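Local coordinates for Lpg0393 helical bundle domain-containing protein (Legionella pneumophila subsp. pneumophila str. Philadelphia 1, PDB 4R0G) that probably acts as a guanine-nucleotide exchange factor for the small GTPases Rab5, Rab21 and Rab22 through a VPS9-like domain, at residues 46-51 with 90-95; 96-101 with 137-142; 106-111 with 121-126. All coordinates share one frame; numbering follows the deposited sequence.

In the fold
After three shorter helices the chain forms helix 40-53, then returns through helix 58-71 to helix 80-101, and contact 1 closes that loop by packing 46-51 on 90-95. Contact 2 opens directly afterwards, on the last turns of helix 80-101, and closes on helix 132-151. Contacts 1 and 2 are thus in series. Contact 3, where helix 116-126 turns back onto the loop 106-111 that precedes it, lies wholly inside the loop that contact 2 closes. Phe49 packs against the backbone carbonyl of Tyr108, joining contact 1 to contact 3, while the rings of Tyr99 and Tyr108 stack and their hydroxyls probably hydrogen-bond, linking contacts 2 and 3. All three lie within the VPS9-like region.

Contact 1 (46-51 with 90-95); sequences LLIFEW and SIALFP
Ile48 lays its side chain across Pro95 at about a right angle, its terminal CD1 reaching Pro95 CB at 3.5 Å. Its CG1 branch lies anti to the carbonyl carbon (chi1 -71°), which carries the longer arm to the partner helix. There CG1 also passes the backbone of Ala92, 3.4 Å from Ala92 O, an apolar carbon against a carbonyl oxygen. Ala92 is the small residue around which the two backbones draw together: its CA and that of Ile48 are 5.3 Å apart. The Ala92 methyl, directed at helix 46-51, meets Leu47, with the two CB atoms 3.5 Å apart and Leu47 CD2 close by. Further along, the outer six-membered ring of Trp51 leans obliquely on Leu93, CH2 lying 3.9 Å from Leu93 CD1. Phe56 and Trp23 meet the indole edge-to-face, and its NE1 is hydrogen-bonded to Asp60 OD2. The helix segments cross at -55°, with 8.7 Å between their axes. No hydrogen bond spans the interface and every touching residue is buried, so this junction of helices 40-53 and 80-101 in the all-helical VPS9-like region relies on hydrophobic packing and shape, and the one polar group of the Trp51 indole is satisfied by Asp60, outside the two segments.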
loop_
_atom_site.group_PDB
_atom_site.type_symbol
_atom_site.label_atom_id
_atom_site.label_comp_id
_atom_site.label_asym_id
_atom_site.label_seq_id
_atom_site.Cartn_x
_atom_site.Cartn_y
_atom_site.Cartn_z
ATOM N N LEU A 46 -3.882 -19.084 -20.536
ATOM C CA LEU A 46 -4.412 -20.185 -19.729
ATOM C C LEU A 46 -5.656 -19.789 -18.887
ATOM O O LEU A 46 -6.712 -20.466 -18.938
ATOM C CB LEU A 46 -3.304 -20.817 -18.880
ATOM C CG LEU A 46 -2.018 -21.244 -19.614
ATOM C CD1 LEU A 46 -0.896 -21.506 -18.637
ATOM C CD2 LEU A 46 -2.229 -22.489 -20.446
ATOM N N LEU A 47 -5.538 -18.688 -18.139
ATOM C CA LEU A 47 -6.684 -18.115 -17.423
ATOM C C LEU A 47 -7.922 -17.935 -18.306
ATOM O O LEU A 47 -9.018 -18.220 -17.863
ATOM C CB LEU A 47 -6.338 -16.769 -16.832
ATOM C CG LEU A 47 -6.021 -16.699 -15.356
ATOM C CD1 LEU A 47 -4.666 -17.273 -15.109
ATOM C CD2 LEU A 47 -6.028 -15.238 -14.943
ATOM N N ILE A 48 -7.771 -17.459 -19.541
ATOM C CA ILE A 48 -8.956 -17.280 -20.390
ATOM C C ILE A 48 -9.574 -18.632 -20.747
ATOM O O ILE A 48 -10.785 -18.846 -20.619
ATOM C CB ILE A 48 -8.661 -16.530 -21.697
ATOM C CG1 ILE A 48 -8.385 -15.056 -21.409
ATOM C CG2 ILE A 48 -9.870 -16.649 -22.638
ATOM C CD1 ILE A 48 -7.531 -14.428 -22.442
ATOM N N PHE A 49 -8.733 -19.542 -21.209
ATOM C CA PHE A 49 -9.173 -20.880 -21.524
ATOM C C PHE A 49 -9.883 -21.454 -20.329
ATOM O O PHE A 49 -11.039 -21.855 -20.398
ATOM C CB PHE A 49 -7.965 -21.752 -21.814
ATOM C CG PHE A 49 -8.310 -23.166 -22.068
ATOM C CD1 PHE A 49 -8.995 -23.524 -23.221
ATOM C CD2 PHE A 49 -7.971 -24.144 -21.154
ATOM C CE1 PHE A 49 -9.326 -24.836 -23.470
ATOM C CE2 PHE A 49 -8.305 -25.471 -21.389
ATOM C CZ PHE A 49 -8.979 -25.815 -22.557
ATOM N N GLU A 50 -9.186 -21.456 -19.209
ATOM C CA GLU A 50 -9.695 -22.116 -18.026
ATOM C C GLU A 50 -11.036 -21.541 -17.512
ATOM O O GLU A 50 -11.958 -22.253 -17.135
ATOM C CB GLU A 50 -8.614 -22.094 -16.960
ATOM C CG GLU A 50 -8.705 -23.258 -16.057
ATOM C CD GLU A 50 -8.274 -24.559 -16.692
ATOM O OE1 GLU A 50 -7.181 -24.600 -17.287
ATOM O OE2 GLU A 50 -9.026 -25.551 -16.585
ATOM N N TRP A 51 -11.157 -20.241 -17.537
ATOM C CA TRP A 51 -12.334 -19.620 -16.996
ATOM C C TRP A 51 -13.520 -19.873 -17.929
ATOM O O TRP A 51 -14.666 -19.916 -17.491
ATOM C CB TRP A 51 -12.035 -18.131 -16.857
ATOM C CG TRP A 51 -12.863 -17.417 -15.886
ATOM C CD1 TRP A 51 -14.021 -17.853 -15.306
ATOM C CD2 TRP A 51 -12.620 -16.097 -15.375
ATOM N NE1 TRP A 51 -14.509 -16.885 -14.458
ATOM C CE2 TRP A 51 -13.671 -15.802 -14.478
ATOM C CE3 TRP A 51 -11.620 -15.134 -15.598
ATOM C CZ2 TRP A 51 -13.747 -14.575 -13.792
ATOM C CZ3 TRP A 51 -11.701 -13.912 -14.920
ATOM C CH2 TRP A 51 -12.752 -13.649 -14.028
ATOM N N SER A 90 -7.548 -9.728 -14.167
ATOM C CA SER A 90 -8.378 -8.751 -14.874
ATOM C C SER A 90 -8.003 -8.685 -16.354
ATOM O O SER A 90 -8.842 -8.393 -17.219
ATOM C CB SER A 90 -8.359 -7.362 -14.194
ATOM O OG SER A 90 -7.067 -6.820 -14.135
ATOM N N ILE A 91 -6.746 -8.989 -16.648
ATOM C CA ILE A 91 -6.307 -8.951 -18.035
ATOM C C ILE A 91 -6.894 -10.143 -18.778
ATOM O O ILE A 91 -7.132 -10.069 -19.995
ATOM C CB ILE A 91 -4.779 -8.878 -18.173
ATOM C CG1 ILE A 91 -4.260 -7.595 -17.518
ATOM C CG2 ILE A 91 -4.388 -8.860 -19.604
ATOM C CD1 ILE A 91 -2.761 -7.540 -17.472
ATOM N N ALA A 92 -7.166 -11.231 -18.045
ATOM C CA ALA A 92 -7.848 -12.382 -18.654
ATOM C C ALA A 92 -9.342 -12.138 -18.776
ATOM O O ALA A 92 -9.995 -12.698 -19.638
ATOM C CB ALA A 92 -7.603 -13.621 -17.873
ATOM N N LEU A 93 -9.862 -11.292 -17.896
ATOM C CA LEU A 93 -11.295 -11.050 -17.757
ATOM C C LEU A 93 -11.927 -10.423 -19.004
ATOM O O LEU A 93 -13.030 -10.795 -19.438
ATOM C CB LEU A 93 -11.533 -10.131 -16.561
ATOM C CG LEU A 93 -12.951 -9.549 -16.517
ATOM C CD1 LEU A 93 -13.959 -10.641 -16.261
ATOM C CD2 LEU A 93 -13.089 -8.461 -15.464
ATOM N N PHE A 94 -11.209 -9.457 -19.557
ATOM C CA PHE A 94 -11.737 -8.643 -20.625
ATOM C C PHE A 94 -11.935 -9.448 -21.895
ATOM O O PHE A 94 -13.006 -9.365 -22.490
ATOM C CB PHE A 94 -10.906 -7.366 -20.824
ATOM C CG PHE A 94 -10.800 -6.526 -19.584
ATOM C CD1 PHE A 94 -11.930 -6.186 -18.870
ATOM C CD2 PHE A 94 -9.577 -6.121 -19.103
ATOM C CE1 PHE A 94 -11.834 -5.435 -17.719
ATOM C CE2 PHE A 94 -9.485 -5.369 -17.944
ATOM C CZ PHE A 94 -10.609 -5.038 -17.261
ATOM N N PRO A 95 -10.928 -10.246 -22.302
ATOM C CA PRO A 95 -11.176 -11.179 -23.418
ATOM C C PRO A 95 -12.394 -12.075 -23.203
ATOM O O PRO A 95 -13.219 -12.192 -24.121
ATOM C CB PRO A 95 -9.931 -12.058 -23.422
ATOM C CG PRO A 95 -8.873 -11.206 -22.852
ATOM C CD PRO A 95 -9.528 -10.291 -21.845
#

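Contact 2 (96-101 with 137-142); sequences CMVYLT and EFLGQE
Two kinds of interaction meet here, a polar one through Glu142 and an apolar one through Val98. Glu142 crosses to the other helix with a chain bent at chi2 (-67°), and Thr101 comes to it from the opposite direction. Thr101 OG1 donates a hydrogen bond to Glu142 OE2, 2.6 Å long, reaching the oxygen from above the carboxylate plane, 38° out of it. The other oxygen, OE1, has a salt bridge with Lys145 and lies beside Met97, whose chain bends at chi3 and brings CE alongside the carboxylate. The aliphatic part of Glu142 packs too, its CG lying 3.6 Å from Met97 CB. On the apolar side, Val98 divides its branches between two partners. CG1 meets Phe138 at CB, 3.6 Å away, and comes obliquely to the ring. CG2 turns instead to Leu139 CD1, at 3.5 Å. Val98 crosses both partners at about a right angle. The helix segments themselves cross at 102°. The contact ties the C-terminal end of helix 80-101 to helix 132-151; Leu139 extends the packing to Phe94 and Pro95 on the preceding turn, while Cys96 faces Ile48 and Leu52 of helix 40-53.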
loop_
_atom_site.group_PDB
_atom_site.type_symbol
_atom_site.label_atom_id
_atom_site.label_comp_id
_atom_site.label_asym_id
_atom_site.label_seq_id
_atom_site.Cartn_x
_atom_site.Cartn_y
_atom_site.Cartn_z
ATOM N N CYS A 96 -12.506 -12.692 -22.025
ATOM C CA CYS A 96 -13.676 -13.515 -21.722
ATOM C C CYS A 96 -14.986 -12.716 -21.912
ATOM O O CYS A 96 -15.943 -13.215 -22.481
ATOM C CB CYS A 96 -13.613 -14.129 -20.307
ATOM S SG CYS A 96 -12.202 -15.237 -19.995
ATOM N N MET A 97 -15.022 -11.472 -21.444
ATOM C CA MET A 97 -16.215 -10.639 -21.636
ATOM C C MET A 97 -16.511 -10.451 -23.116
ATOM O O MET A 97 -17.660 -10.491 -23.547
ATOM C CB MET A 97 -16.070 -9.288 -20.943
ATOM C CG MET A 97 -16.051 -9.398 -19.430
ATOM S SD MET A 97 -15.864 -7.828 -18.560
ATOM C CE MET A 97 -17.500 -7.115 -18.770
ATOM N N VAL A 98 -15.452 -10.285 -23.897
ATOM C CA VAL A 98 -15.579 -10.127 -25.331
ATOM C C VAL A 98 -16.093 -11.409 -25.956
ATOM O O VAL A 98 -17.038 -11.399 -26.751
ATOM C CB VAL A 98 -14.241 -9.739 -25.943
ATOM C CG1 VAL A 98 -14.325 -9.728 -27.485
ATOM C CG2 VAL A 98 -13.810 -8.406 -25.361
ATOM N N TYR A 99 -15.472 -12.524 -25.586
ATOM C CA TYR A 99 -15.882 -13.825 -26.117
ATOM C C TYR A 99 -17.309 -14.166 -25.717
ATOM O O TYR A 99 -18.039 -14.755 -26.493
ATOM C CB TYR A 99 -14.916 -14.900 -25.661
ATOM C CG TYR A 99 -13.564 -14.718 -26.286
ATOM C CD1 TYR A 99 -13.443 -14.064 -27.498
ATOM C CD2 TYR A 99 -12.408 -15.206 -25.676
ATOM C CE1 TYR A 99 -12.213 -13.911 -28.101
ATOM C CE2 TYR A 99 -11.167 -15.050 -26.262
ATOM C CZ TYR A 99 -11.079 -14.401 -27.481
ATOM O OH TYR A 99 -9.866 -14.213 -28.106
ATOM N N LEU A 100 -17.717 -13.776 -24.515
ATOM C CA LEU A 100 -19.057 -14.083 -24.019
ATOM C C LEU A 100 -20.092 -13.295 -24.792
ATOM O O LEU A 100 -21.043 -13.869 -25.322
ATOM C CB LEU A 100 -19.168 -13.735 -22.531
ATOM C CG LEU A 100 -20.099 -14.558 -21.622
ATOM C CD1 LEU A 100 -20.361 -13.788 -20.348
ATOM C CD2 LEU A 100 -21.411 -14.966 -22.276
ATOM N N THR A 101 -19.907 -11.981 -24.852
ATOM C CA THR A 101 -20.862 -11.121 -25.552
ATOM C C THR A 101 -21.051 -11.522 -27.022
ATOM O O THR A 101 -22.162 -11.479 -27.548
ATOM C CB THR A 101 -20.451 -9.650 -25.450
ATOM O OG1 THR A 101 -20.496 -9.253 -24.073
ATOM C CG2 THR A 101 -21.396 -8.790 -26.232
ATOM N N GLU A 137 -11.788 -2.782 -30.000
ATOM C CA GLU A 137 -13.019 -2.034 -29.711
ATOM C C GLU A 137 -13.895 -2.742 -28.685
ATOM O O GLU A 137 -14.282 -2.149 -27.677
ATOM C CB GLU A 137 -13.814 -1.808 -30.978
ATOM C CG GLU A 137 -12.981 -1.241 -32.068
ATOM C CD GLU A 137 -13.743 -1.142 -33.358
ATOM O OE1 GLU A 137 -14.929 -0.738 -33.289
ATOM O OE2 GLU A 137 -13.162 -1.481 -34.423
ATOM N N PHE A 138 -14.199 -4.006 -28.954
ATOM C CA PHE A 138 -14.919 -4.843 -28.019
ATOM C C PHE A 138 -14.290 -4.791 -26.639
ATOM O O PHE A 138 -14.956 -4.477 -25.647
ATOM C CB PHE A 138 -14.913 -6.304 -28.496
ATOM C CG PHE A 138 -15.859 -6.579 -29.624
ATOM C CD1 PHE A 138 -16.951 -5.734 -29.867
ATOM C CD2 PHE A 138 -15.677 -7.671 -30.440
ATOM C CE1 PHE A 138 -17.845 -5.977 -30.920
ATOM C CE2 PHE A 138 -16.570 -7.927 -31.502
ATOM C CZ PHE A 138 -17.657 -7.065 -31.739
ATOM N N LEU A 139 -12.996 -5.070 -26.596
ATOM C CA LEU A 139 -12.236 -5.081 -25.361
ATOM C C LEU A 139 -12.456 -3.812 -24.525
ATOM O O LEU A 139 -12.505 -3.875 -23.300
ATOM C CB LEU A 139 -10.759 -5.231 -25.701
ATOM C CG LEU A 139 -9.875 -6.061 -24.795
ATOM C CD1 LEU A 139 -10.612 -7.315 -24.358
ATOM C CD2 LEU A 139 -8.633 -6.416 -25.589
ATOM N N GLY A 140 -12.616 -2.665 -25.172
ATOM C CA GLY A 140 -12.806 -1.422 -24.442
ATOM C C GLY A 140 -14.230 -1.262 -23.981
ATOM O O GLY A 140 -14.501 -0.699 -22.933
ATOM N N GLN A 141 -15.149 -1.759 -24.783
ATOM C CA GLN A 141 -16.551 -1.710 -24.442
ATOM C C GLN A 141 -16.809 -2.530 -23.216
ATOM O O GLN A 141 -17.596 -2.138 -22.364
ATOM C CB GLN A 141 -17.386 -2.269 -25.587
ATOM C CG GLN A 141 -17.393 -1.399 -26.769
ATOM C CD GLN A 141 -18.232 -1.944 -27.884
ATOM O OE1 GLN A 141 -18.420 -3.174 -28.015
ATOM N NE2 GLN A 141 -18.753 -1.032 -28.716
ATOM N N GLU A 142 -16.175 -3.692 -23.149
ATOM C CA GLU A 142 -16.331 -4.530 -21.981
ATOM C C GLU A 142 -15.631 -3.886 -20.761
ATOM O O GLU A 142 -16.161 -3.889 -19.651
ATOM C CB GLU A 142 -15.833 -5.933 -22.270
ATOM C CG GLU A 142 -16.625 -6.647 -23.346
ATOM C CD GLU A 142 -18.089 -6.961 -22.925
ATOM O OE1 GLU A 142 -18.379 -6.945 -21.704
ATOM O OE2 GLU A 142 -18.954 -7.231 -23.808
#

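Contact 3 (106-111 with 121-126); sequences EHYITS and QLMTMN
Helix 116-126 turns back here onto the loop 106-111 that precedes it, and Asn126 makes the junction by meeting a backbone carbonyl and an aromatic face together. Asn126 ND2 donates a 2.6 Å hydrogen bond to His107 O, with an N-H...O angle of 152°. The donor stands well above the carbonyl plane, 74° out of it, and thus not on a lone pair. The same nitrogen sits over the centre of the Tyr108 ring, 3.4 Å above its plane, with the amide turned steeply to the ring, 79° between planes. Asn126 CB continues along that face to Tyr108 OH, 3.5 Å away. At the ring edge comes Met123, whose chain is bent at chi2 and chi3; CE lies in the ring plane, 3.6 Å from Tyr108 CD1, and SD is 5.1 Å from the centroid, a Met-aromatic contact of the edge kind. Leu122 CD2 lies against the same carbonyl, 3.5 Å from His107 O. His107 itself turns its ring away, with ND1 hydrogen-bonded to Leu104 O. The contact thus ties the loop after helix 80-101 to helix 116-126, and helix 40-53 packs against both, touching Tyr108 through Leu52 and covering Leu122 and Met123 through Phe49.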
loop_
_atom_site.group_PDB
_atom_site.type_symbol
_atom_site.label_atom_id
_atom_site.label_comp_id
_atom_site.label_asym_id
_atom_site.label_seq_id
_atom_site.Cartn_x
_atom_site.Cartn_y
_atom_site.Cartn_z
ATOM N N GLU A 106 -17.524 -21.036 -27.641
ATOM C CA GLU A 106 -17.570 -22.416 -28.112
ATOM C C GLU A 106 -16.226 -22.880 -28.619
ATOM O O GLU A 106 -15.796 -23.987 -28.317
ATOM C CB GLU A 106 -18.629 -22.602 -29.207
ATOM C CG GLU A 106 -20.034 -22.687 -28.665
ATOM C CD GLU A 106 -20.290 -21.612 -27.623
ATOM O OE1 GLU A 106 -20.040 -20.414 -27.940
ATOM O OE2 GLU A 106 -20.680 -21.969 -26.479
ATOM N N HIS A 107 -15.538 -22.027 -29.358
ATOM C CA HIS A 107 -14.300 -22.458 -29.972
ATOM C C HIS A 107 -13.265 -22.653 -28.897
ATOM O O HIS A 107 -12.195 -23.202 -29.162
ATOM C CB HIS A 107 -13.782 -21.454 -31.011
ATOM C CG HIS A 107 -14.830 -20.966 -31.967
ATOM N ND1 HIS A 107 -15.732 -19.972 -31.644
ATOM C CD2 HIS A 107 -15.105 -21.325 -33.244
ATOM C CE1 HIS A 107 -16.523 -19.746 -32.679
ATOM N NE2 HIS A 107 -16.162 -20.554 -33.660
ATOM N N TYR A 108 -13.548 -22.142 -27.699
ATOM C CA TYR A 108 -12.629 -22.328 -26.575
ATOM C C TYR A 108 -12.978 -23.513 -25.664
ATOM O O TYR A 108 -12.130 -23.975 -24.894
ATOM C CB TYR A 108 -12.474 -21.000 -25.800
ATOM C CG TYR A 108 -11.889 -19.876 -26.653
ATOM C CD1 TYR A 108 -10.506 -19.666 -26.714
ATOM C CD2 TYR A 108 -12.720 -19.041 -27.415
ATOM C CE1 TYR A 108 -9.968 -18.656 -27.494
ATOM C CE2 TYR A 108 -12.195 -18.038 -28.204
ATOM C CZ TYR A 108 -10.815 -17.843 -28.246
ATOM O OH TYR A 108 -10.288 -16.833 -29.036
ATOM N N ILE A 109 -14.192 -24.047 -25.813
ATOM C CA ILE A 109 -14.707 -25.077 -24.899
ATOM C C ILE A 109 -14.518 -26.522 -25.360
ATOM O O ILE A 109 -15.030 -26.907 -26.416
ATOM C CB ILE A 109 -16.187 -24.868 -24.562
ATOM C CG1 ILE A 109 -16.351 -23.654 -23.658
ATOM C CG2 ILE A 109 -16.725 -26.073 -23.832
ATOM C CD1 ILE A 109 -17.801 -23.172 -23.514
ATOM N N THR A 110 -13.757 -27.290 -24.573
ATOM C CA THR A 110 -13.536 -28.724 -24.788
ATOM C C THR A 110 -13.332 -29.473 -23.464
ATOM O O THR A 110 -12.731 -28.934 -22.513
ATOM C CB THR A 110 -12.253 -29.019 -25.571
ATOM O OG1 THR A 110 -11.163 -29.098 -24.646
ATOM C CG2 THR A 110 -11.965 -27.944 -26.616
ATOM N N SER A 111 -13.785 -30.731 -23.441
ATOM C CA SER A 111 -13.575 -31.648 -22.317
ATOM C C SER A 111 -12.202 -32.316 -22.365
ATOM O O SER A 111 -11.785 -32.945 -21.395
ATOM C CB SER A 111 -14.649 -32.739 -22.286
ATOM O OG SER A 111 -15.877 -32.271 -22.812
ATOM N N GLN A 121 -1.735 -23.327 -28.535
ATOM C CA GLN A 121 -2.057 -23.563 -29.935
ATOM C C GLN A 121 -3.530 -23.342 -30.246
ATOM O O GLN A 121 -3.851 -22.757 -31.279
ATOM C CB GLN A 121 -1.578 -24.927 -30.420
ATOM C CG GLN A 121 -0.335 -24.808 -31.290
ATOM C CD GLN A 121 -0.060 -26.054 -32.088
ATOM O OE1 GLN A 121 -0.728 -26.320 -33.099
ATOM N NE2 GLN A 121 0.932 -26.834 -31.647
ATOM N N LEU A 122 -4.407 -23.804 -29.353
ATOM C CA LEU A 122 -5.840 -23.579 -29.486
ATOM C C LEU A 122 -6.062 -22.083 -29.549
ATOM O O LEU A 122 -6.898 -21.589 -30.315
ATOM C CB LEU A 122 -6.596 -24.142 -28.280
ATOM C CG LEU A 122 -8.023 -24.682 -28.514
ATOM C CD1 LEU A 122 -8.871 -24.771 -27.223
ATOM C CD2 LEU A 122 -8.791 -23.955 -29.618
ATOM N N MET A 123 -5.294 -21.365 -28.741
ATOM C CA MET A 123 -5.530 -19.947 -28.591
ATOM C C MET A 123 -5.203 -19.268 -29.898
ATOM O O MET A 123 -5.966 -18.435 -30.380
ATOM C CB MET A 123 -4.709 -19.370 -27.436
ATOM C CG MET A 123 -5.125 -19.899 -26.039
ATOM S SD MET A 123 -6.691 -19.235 -25.446
ATOM C CE MET A 123 -7.497 -20.753 -25.029
ATOM N N THR A 124 -4.099 -19.675 -30.510
ATOM C CA THR A 124 -3.690 -19.085 -31.791
ATOM C C THR A 124 -4.593 -19.482 -32.954
ATOM O O THR A 124 -4.731 -18.731 -33.900
ATOM C CB THR A 124 -2.214 -19.375 -32.134
ATOM O OG1 THR A 124 -2.017 -20.785 -32.245
ATOM C CG2 THR A 124 -1.300 -18.816 -31.044
ATOM N N MET A 125 -5.185 -20.667 -32.890
ATOM C CA MET A 125 -6.105 -21.117 -33.936
ATOM C C MET A 125 -7.349 -20.243 -33.945
ATOM O O MET A 125 -7.882 -19.880 -34.997
ATOM C CB MET A 125 -6.550 -22.571 -33.690
ATOM C CG MET A 125 -5.452 -23.638 -33.714
ATOM S SD MET A 125 -4.707 -23.939 -35.340
ATOM C CE MET A 125 -3.276 -22.884 -35.266
ATOM N N ASN A 126 -7.814 -19.933 -32.742
ATOM C CA ASN A 126 -9.040 -19.183 -32.561
ATOM C C ASN A 126 -8.840 -17.691 -32.790
ATOM O O ASN A 126 -9.800 -16.945 -32.989
ATOM C CB ASN A 126 -9.613 -19.464 -31.177
ATOM C CG ASN A 126 -10.196 -20.865 -31.063
ATOM O OD1 ASN A 126 -10.340 -21.570 -32.061
ATOM N ND2 ASN A 126 -10.554 -21.266 -29.843
#